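Local coordinates for DNA polymerase III beta subunit (Streptococcus pyogenes, PDB 2AVT), which probably encircles duplex DNA as a ring-shaped homodimer and tethers the replicative polymerase to its template for processive synthesis, at residues Ile167-His172 against Asn194-Phe199; Arg277-Ser282 against Asn330-Ile335. All coordinates share one frame; numbering follows the deposited sequence.

Contact 1. Residues Ile167-His172 against Asn194-Phe199. Unlike the reference sequence in segment 194-199: Phe199 (reference Leu).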
ATOM      1  N   ILE A 167      -5.727 -16.695  27.630  1.00 36.08           N
ATOM      2  CA  ILE A 167      -4.440 -17.285  28.016  1.00 37.35           C
ATOM      3  C   ILE A 167      -4.565 -17.710  29.475  1.00 37.10           C
ATOM      4  O   ILE A 167      -4.865 -16.882  30.336  1.00 34.55           O
ATOM      5  CB  ILE A 167      -3.278 -16.267  27.917  1.00 37.86           C
ATOM      6  CG1 ILE A 167      -3.242 -15.623  26.530  1.00 39.20           C
ATOM      7  CG2 ILE A 167      -1.959 -16.969  28.176  1.00 38.26           C
ATOM      8  CD1 ILE A 167      -2.933 -16.581  25.418  1.00 40.91           C
ATOM      9  N   VAL A 168      -4.332 -18.993  29.749  1.00 37.20           N
ATOM     10  CA  VAL A 168      -4.452 -19.514  31.113  1.00 40.21           C
ATOM     11  C   VAL A 168      -3.313 -20.436  31.549  1.00 40.15           C
ATOM     12  O   VAL A 168      -2.878 -21.300  30.791  1.00 40.30           O
ATOM     13  CB  VAL A 168      -5.760 -20.328  31.291  1.00 39.91           C
ATOM     14  CG1 VAL A 168      -5.901 -20.776  32.740  1.00 40.58           C
ATOM     15  CG2 VAL A 168      -6.945 -19.509  30.875  1.00 39.32           C
ATOM     16  N   LEU A 169      -2.835 -20.244  32.773  1.00 40.88           N
ATOM     17  CA  LEU A 169      -1.786 -21.102  33.317  1.00 42.17           C
ATOM     18  C   LEU A 169      -2.410 -21.854  34.491  1.00 42.57           C
ATOM     19  O   LEU A 169      -2.780 -21.244  35.494  1.00 42.85           O
ATOM     20  CB  LEU A 169      -0.591 -20.288  33.812  1.00 41.51           C
ATOM     21  CG  LEU A 169       0.527 -21.181  34.372  1.00 42.96           C
ATOM     22  CD1 LEU A 169       1.042 -22.082  33.256  1.00 40.93           C
ATOM     23  CD2 LEU A 169       1.655 -20.337  34.947  1.00 41.27           C
ATOM     24  N   SER A 170      -2.529 -23.171  34.352  1.00 43.02           N
ATOM     25  CA  SER A 170      -3.123 -24.014  35.388  1.00 44.51           C
ATOM     26  C   SER A 170      -2.109 -24.980  36.016  1.00 44.88           C
ATOM     27  O   SER A 170      -1.150 -25.401  35.371  1.00 44.88           O
ATOM     28  CB  SER A 170      -4.288 -24.807  34.799  1.00 43.60           C
ATOM     29  OG  SER A 170      -3.863 -25.594  33.697  1.00 45.36           O
ATOM     30  N   ASN A 171      -2.346 -25.332  37.276  1.00 45.92           N
ATOM     31  CA  ASN A 171      -1.468 -26.237  38.012  1.00 46.45           C
ATOM     32  C   ASN A 171      -0.024 -25.744  37.966  1.00 46.07           C
ATOM     33  O   ASN A 171       0.917 -26.541  37.930  1.00 44.54           O
ATOM     34  CB  ASN A 171      -1.551 -27.655  37.440  1.00 47.19           C
ATOM     35  CG  ASN A 171      -2.978 -28.148  37.313  1.00 49.32           C
ATOM     36  OD1 ASN A 171      -3.755 -28.113  38.272  1.00 49.59           O
ATOM     37  ND2 ASN A 171      -3.334 -28.617  36.120  1.00 49.88           N
ATOM     38  N   HIS A 172       0.134 -24.423  37.952  1.00 44.98           N
ATOM     39  CA  HIS A 172       1.442 -23.776  37.934  1.00 44.02           C
ATOM     40  C   HIS A 172       2.351 -24.186  36.782  1.00 41.57           C
ATOM     41  O   HIS A 172       3.534 -23.847  36.789  1.00 42.24           O
ATOM     42  CB  HIS A 172       2.185 -24.057  39.245  1.00 47.50           C
ATOM     43  CG  HIS A 172       1.499 -23.527  40.466  1.00 51.33           C
ATOM     44  ND1 HIS A 172       1.406 -22.181  40.744  1.00 53.68           N
ATOM     45  CD2 HIS A 172       0.889 -24.166  41.493  1.00 51.77           C
ATOM     46  CE1 HIS A 172       0.770 -22.013  41.891  1.00 53.33           C
ATOM     47  NE2 HIS A 172       0.446 -23.201  42.365  1.00 52.82           N
ATOM     48  N   ASN A 194       9.505 -24.684  34.138  1.00 46.20           N
ATOM     49  CA  ASN A 194       9.559 -24.255  35.530  1.00 47.56           C
ATOM     50  C   ASN A 194       8.185 -23.794  35.985  1.00 47.71           C
ATOM     51  O   ASN A 194       7.502 -23.058  35.275  1.00 49.36           O
ATOM     52  CB  ASN A 194      10.567 -23.119  35.699  1.00 47.81           C
ATOM     53  CG  ASN A 194      11.970 -23.531  35.311  1.00 50.13           C
ATOM     54  OD1 ASN A 194      12.477 -24.554  35.776  1.00 49.57           O
ATOM     55  ND2 ASN A 194      12.609 -22.739  34.456  1.00 49.06           N
ATOM     56  N   THR A 195       7.780 -24.232  37.168  1.00 46.77           N
ATOM     57  CA  THR A 195       6.478 -23.849  37.692  1.00 47.73           C
ATOM     58  C   THR A 195       6.403 -22.341  37.926  1.00 47.72           C
ATOM     59  O   THR A 195       7.387 -21.707  38.318  1.00 46.26           O
ATOM     60  CB  THR A 195       6.167 -24.591  39.010  1.00 47.46           C
ATOM     61  OG1 THR A 195       7.181 -24.301  39.979  1.00 47.85           O
ATOM     62  CG2 THR A 195       6.123 -26.095  38.768  1.00 46.57           C
ATOM     63  N   SER A 196       5.226 -21.773  37.676  1.00 47.84           N
ATOM     64  CA  SER A 196       5.013 -20.340  37.850  1.00 47.78           C
ATOM     65  C   SER A 196       3.586 -20.092  38.338  1.00 46.82           C
ATOM     66  O   SER A 196       2.693 -20.906  38.097  1.00 47.01           O
ATOM     67  CB  SER A 196       5.255 -19.616  36.519  1.00 48.12           C
ATOM     68  OG  SER A 196       5.201 -18.208  36.677  1.00 51.96           O
ATOM     69  N   ALA A 197       3.377 -18.974  39.029  1.00 45.79           N
ATOM     70  CA  ALA A 197       2.058 -18.625  39.552  1.00 45.77           C
ATOM     71  C   ALA A 197       0.969 -18.762  38.487  1.00 45.13           C
ATOM     72  O   ALA A 197       1.189 -18.443  37.319  1.00 46.29           O
ATOM     73  CB  ALA A 197       2.078 -17.202  40.103  1.00 43.98           C
ATOM     74  N   ASP A 198      -0.203 -19.246  38.890  1.00 44.75           N
ATOM     75  CA  ASP A 198      -1.312 -19.413  37.960  1.00 44.92           C
ATOM     76  C   ASP A 198      -1.844 -18.051  37.507  1.00 44.60           C
ATOM     77  O   ASP A 198      -1.661 -17.046  38.190  1.00 44.03           O
ATOM     78  CB  ASP A 198      -2.451 -20.214  38.605  1.00 47.46           C
ATOM     79  CG  ASP A 198      -2.106 -21.685  38.798  1.00 48.26           C
ATOM     80  OD1 ASP A 198      -1.656 -22.328  37.828  1.00 46.96           O
ATOM     81  OD2 ASP A 198      -2.301 -22.202  39.918  1.00 49.73           O
ATOM     82  N   PHE A 199      -2.504 -18.033  36.350  1.00 43.72           N
ATOM     83  CA  PHE A 199      -3.064 -16.806  35.793  1.00 43.38           C
ATOM     84  C   PHE A 199      -4.148 -17.194  34.803  1.00 42.86           C
ATOM     85  O   PHE A 199      -4.165 -18.317  34.297  1.00 41.68           O
ATOM     86  CB  PHE A 199      -1.959 -15.939  35.188  1.00 43.35           C
ATOM     87  CG  PHE A 199      -1.362 -16.506  33.934  1.00 42.88           C
ATOM     88  CD1 PHE A 199      -1.890 -16.194  32.695  1.00 42.47           C
ATOM     89  CD2 PHE A 199      -0.261 -17.360  34.001  1.00 43.79           C
ATOM     90  CE1 PHE A 199      -1.341 -16.716  31.541  1.00 20.00           C
ATOM     91  CE2 PHE A 199       0.290 -17.883  32.846  1.00 20.00           C
ATOM     92  CZ  PHE A 199      -0.251 -17.560  31.617  1.00 20.00           C
TER
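Leu169 and Phe199 form a hydrogen-bonded antiparallel pair where strand 199-204 starts along the edge of strand 164-170. One bond, Leu169 N to Phe199 O, is short at 2.8 Å and nearly straight (169°); its return, Phe199 N to Leu169 O, is weak at 3.3 Å. The Phe199 ring lies back over the neighbouring strand, with Leu169 N facing its centre and Ile167 CG2 at its edge, 3.4 Å from Phe199 CE1. Its approach to Leu169 CB is too short to be trusted in detail.

Beyond Leu169 the chain turns through Asn171 and His172, both with left-handed backbone angles, and three polar bonds fasten that bend to the loop. Asp198 OD1 accepts His172 N on its syn side at 2.8 Å. Ser196 N donates to His172 O, also at 2.8 Å. His172 CG lies beside the backbone N (chi1 -62°), which lets His172 ND1 reach Ser196 O at 3.2 Å, in the ring plane but above the carbonyl plane. Asp198 OD2 sits over the centre of one His172 ring face, carboxylate and imidazole planes only 21° apart.

Behind this shell, Asn171 ND2 holds Asp174 across the turn, and Phe175 backs Leu169 and Phe199. The carboxylate over the imidazole would probably favour a protonated His172. If so, charge attraction would add to the backbone and side-chain hydrogen bonds that hold the loop to the hairpin.

Contact 2. Residues Arg277-Ser282 against Asn330-Ile335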
ATOM      1  N   ARG A 277      -8.987 -20.743  -4.357  1.00 44.90           N
ATOM      2  CA  ARG A 277      -9.761 -20.708  -5.591  1.00 45.38           C
ATOM      3  C   ARG A 277     -11.231 -20.914  -5.256  1.00 47.15           C
ATOM      4  O   ARG A 277     -12.113 -20.307  -5.866  1.00 47.17           O
ATOM      5  CB  ARG A 277      -9.334 -21.818  -6.542  1.00 43.39           C
ATOM      6  CG  ARG A 277      -7.914 -21.748  -7.011  1.00 42.03           C
ATOM      7  CD  ARG A 277      -7.663 -22.848  -8.018  1.00 44.69           C
ATOM      8  NE  ARG A 277      -6.238 -23.065  -8.210  1.00 49.81           N
ATOM      9  CZ  ARG A 277      -5.457 -23.690  -7.338  1.00 49.31           C
ATOM     10  NH1 ARG A 277      -5.966 -24.175  -6.217  1.00 51.94           N
ATOM     11  NH2 ARG A 277      -4.159 -23.800  -7.574  1.00 51.93           N
ATOM     12  N   ALA A 278     -11.486 -21.788  -4.290  1.00 47.31           N
ATOM     13  CA  ALA A 278     -12.846 -22.076  -3.870  1.00 48.70           C
ATOM     14  C   ALA A 278     -13.486 -20.808  -3.331  1.00 49.37           C
ATOM     15  O   ALA A 278     -14.676 -20.568  -3.530  1.00 49.93           O
ATOM     16  CB  ALA A 278     -12.845 -23.160  -2.797  1.00 48.20           C
ATOM     17  N   PHE A 279     -12.684 -19.993  -2.652  1.00 50.41           N
ATOM     18  CA  PHE A 279     -13.170 -18.747  -2.078  1.00 49.78           C
ATOM     19  C   PHE A 279     -13.542 -17.734  -3.158  1.00 49.83           C
ATOM     20  O   PHE A 279     -14.520 -17.003  -3.017  1.00 50.50           O
ATOM     21  CB  PHE A 279     -12.115 -18.141  -1.150  1.00 49.65           C
ATOM     22  CG  PHE A 279     -12.556 -16.869  -0.483  1.00 49.50           C
ATOM     23  CD1 PHE A 279     -13.674 -16.854   0.336  1.00 50.83           C
ATOM     24  CD2 PHE A 279     -11.861 -15.689  -0.684  1.00 50.49           C
ATOM     25  CE1 PHE A 279     -14.092 -15.683   0.944  1.00 52.56           C
ATOM     26  CE2 PHE A 279     -12.269 -14.515  -0.080  1.00 50.95           C
ATOM     27  CZ  PHE A 279     -13.387 -14.509   0.736  1.00 52.32           C
ATOM     28  N   LEU A 280     -12.766 -17.692  -4.237  1.00 49.11           N
ATOM     29  CA  LEU A 280     -13.037 -16.753  -5.323  1.00 50.49           C
ATOM     30  C   LEU A 280     -14.422 -16.928  -5.938  1.00 51.41           C
ATOM     31  O   LEU A 280     -14.920 -16.032  -6.624  1.00 52.64           O
ATOM     32  CB  LEU A 280     -11.972 -16.877  -6.420  1.00 47.71           C
ATOM     33  CG  LEU A 280     -10.594 -16.321  -6.052  1.00 48.28           C
ATOM     34  CD1 LEU A 280      -9.623 -16.535  -7.202  1.00 44.79           C
ATOM     35  CD2 LEU A 280     -10.714 -14.840  -5.713  1.00 46.37           C
ATOM     36  N   ILE A 281     -15.051 -18.074  -5.693  1.00 51.05           N
ATOM     37  CA  ILE A 281     -16.378 -18.323  -6.242  1.00 50.50           C
ATOM     38  C   ILE A 281     -17.441 -18.310  -5.152  1.00 50.67           C
ATOM     39  O   ILE A 281     -18.520 -17.738  -5.328  1.00 50.89           O
ATOM     40  CB  ILE A 281     -16.430 -19.676  -6.976  1.00 50.07           C
ATOM     41  CG1 ILE A 281     -15.368 -19.708  -8.075  1.00 49.41           C
ATOM     42  CG2 ILE A 281     -17.817 -19.901  -7.558  1.00 49.99           C
ATOM     43  CD1 ILE A 281     -15.449 -18.557  -9.047  1.00 49.16           C
ATOM     44  N   SER A 282     -17.129 -18.931  -4.020  1.00 49.50           N
ATOM     45  CA  SER A 282     -18.067 -18.993  -2.909  1.00 49.54           C
ATOM     46  C   SER A 282     -18.287 -17.605  -2.321  1.00 51.44           C
ATOM     47  O   SER A 282     -19.335 -17.326  -1.731  1.00 50.13           O
ATOM     48  CB  SER A 282     -17.532 -19.927  -1.814  1.00 49.13           C
ATOM     49  OG  SER A 282     -16.451 -19.334  -1.112  1.00 43.04           O
ATOM     50  N   ASN A 330     -17.259 -22.846   5.457  1.00 41.95           N
ATOM     51  CA  ASN A 330     -16.822 -21.585   4.873  1.00 43.37           C
ATOM     52  C   ASN A 330     -15.310 -21.654   4.652  1.00 41.87           C
ATOM     53  O   ASN A 330     -14.542 -21.658   5.605  1.00 43.78           O
ATOM     54  CB  ASN A 330     -17.168 -20.426   5.806  1.00 45.68           C
ATOM     55  CG  ASN A 330     -16.648 -19.095   5.297  1.00 48.59           C
ATOM     56  OD1 ASN A 330     -15.445 -18.844   5.309  1.00 48.31           O
ATOM     57  ND2 ASN A 330     -17.555 -18.239   4.832  1.00 50.42           N
ATOM     58  N   PRO A 331     -14.869 -21.699   3.387  1.00 41.25           N
ATOM     59  CA  PRO A 331     -13.458 -21.775   2.980  1.00 41.52           C
ATOM     60  C   PRO A 331     -12.477 -20.802   3.660  1.00 41.70           C
ATOM     61  O   PRO A 331     -11.363 -21.198   4.020  1.00 40.29           O
ATOM     62  CB  PRO A 331     -13.521 -21.557   1.471  1.00 43.05           C
ATOM     63  CG  PRO A 331     -14.866 -22.079   1.101  1.00 43.40           C
ATOM     64  CD  PRO A 331     -15.745 -21.563   2.211  1.00 42.94           C
ATOM     65  N   THR A 332     -12.873 -19.540   3.821  1.00 40.97           N
ATOM     66  CA  THR A 332     -12.003 -18.544   4.456  1.00 41.31           C
ATOM     67  C   THR A 332     -11.434 -19.053   5.779  1.00 41.15           C
ATOM     68  O   THR A 332     -10.287 -18.784   6.120  1.00 39.67           O
ATOM     69  CB  THR A 332     -12.752 -17.231   4.747  1.00 40.81           C
ATOM     70  OG1 THR A 332     -13.171 -16.639   3.513  1.00 43.27           O
ATOM     71  CG2 THR A 332     -11.846 -16.254   5.481  1.00 41.43           C
ATOM     72  N   TYR A 333     -12.253 -19.795   6.514  1.00 42.31           N
ATOM     73  CA  TYR A 333     -11.856 -20.354   7.795  1.00 42.12           C
ATOM     74  C   TYR A 333     -10.713 -21.360   7.637  1.00 41.18           C
ATOM     75  O   TYR A 333      -9.748 -21.341   8.399  1.00 40.86           O
ATOM     76  CB  TYR A 333     -13.065 -21.017   8.448  1.00 45.05           C
ATOM     77  CG  TYR A 333     -14.139 -20.036   8.868  1.00 47.80           C
ATOM     78  CD1 TYR A 333     -13.925 -18.665   8.792  1.00 49.61           C
ATOM     79  CD2 TYR A 333     -15.342 -20.481   9.399  1.00 49.57           C
ATOM     80  CE1 TYR A 333     -14.874 -17.769   9.242  1.00 49.93           C
ATOM     81  CE2 TYR A 333     -16.295 -19.592   9.851  1.00 51.44           C
ATOM     82  CZ  TYR A 333     -16.055 -18.238   9.774  1.00 51.51           C
ATOM     83  OH  TYR A 333     -16.992 -17.357  10.260  1.00 52.72           O
ATOM     84  N   LEU A 334     -10.825 -22.231   6.639  1.00 40.57           N
ATOM     85  CA  LEU A 334      -9.795 -23.227   6.389  1.00 39.03           C
ATOM     86  C   LEU A 334      -8.534 -22.541   5.882  1.00 39.79           C
ATOM     87  O   LEU A 334      -7.417 -22.881   6.290  1.00 39.50           O
ATOM     88  CB  LEU A 334     -10.278 -24.250   5.357  1.00 38.58           C
ATOM     89  CG  LEU A 334      -9.277 -25.357   5.012  1.00 36.73           C
ATOM     90  CD1 LEU A 334      -8.770 -26.018   6.300  1.00 36.62           C
ATOM     91  CD2 LEU A 334      -9.941 -26.380   4.113  1.00 36.08           C
ATOM     92  N   ILE A 335      -8.716 -21.570   4.990  1.00 38.22           N
ATOM     93  CA  ILE A 335      -7.596 -20.825   4.434  1.00 36.89           C
ATOM     94  C   ILE A 335      -6.761 -20.213   5.555  1.00 34.90           C
ATOM     95  O   ILE A 335      -5.545 -20.369   5.592  1.00 33.88           O
ATOM     96  CB  ILE A 335      -8.094 -19.711   3.477  1.00 37.70           C
ATOM     97  CG1 ILE A 335      -8.818 -20.349   2.284  1.00 37.45           C
ATOM     98  CG2 ILE A 335      -6.915 -18.862   2.995  1.00 37.30           C
ATOM     99  CD1 ILE A 335      -9.330 -19.361   1.257  1.00 38.48           C
TER
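Phe279 carries CG anti to its backbone N (chi1 -178°), which swings the benzyl group off helix 268-282 toward the first turn of helix 331-339. From the other side Ile335 answers with CG1 anti to its own carbonyl carbon and an extended chain out to CD1 (chi2 -179°), so that Ile335 CD1 ends 3.9 Å from Phe279 CB. Thr332 comes up obliquely to the same ring with its hydroxyl, but the modelled approach is too short to interpret.

A second touch lies toward Ser282, whose OG stands 3.9 Å from CG of the Pro331 ring and may also bond weakly to Ala278 O, one turn back. Phe279 and Pro331 bring the two backbones nearest, their CA atoms 5.9 Å apart. The helical segments run nearly antiparallel, their axes 9.6 Å apart at closest and 154° between directions, so the last turn of one lies beside the first turn of the other.

Both helices rest on the neighbouring sheet: Ala278 and Pro331 meet Val290, while Ala278, Ile281 and Ser282 meet Val303. Arg277, Leu280 and Ile281 pack on Pro90, Ile85 and Phe81 of the second subunit, so helix 268-282 meets helix 331-339 with one part of its surface and the second subunit with another. As in other ring-shaped processivity factors, the two helices probably face the central hole, with the sheets outside. No hydrogen bond crosses between these segments; Phe279 and Pro331 bury most of the shared surface, with Ile335 and Thr332 adding to it, so the pairing is van der Waals packing.

In the fold
From the N terminus, the chain reaches contact 1 first, in the central domain: it closes a loop of 21 intervening residues, mostly strand, and joins the end of strand 164-170 to the approach and start of strand 199-204. Contact 2 opens only afterwards, in the C-terminal domain, and spans 47 intervening residues containing 29 of strand and no helix, bringing helices 268-282 and 331-339 together. The loops therefore follow in series, neither nesting nor crossing. The centres of contact 1 and contact 2 lie about 38 Å apart, and the nearest atoms of contact 1 and contact 2 about 19 Å; one fastens a sheet edge at the surface, the other a helix pair beside the subunit interface.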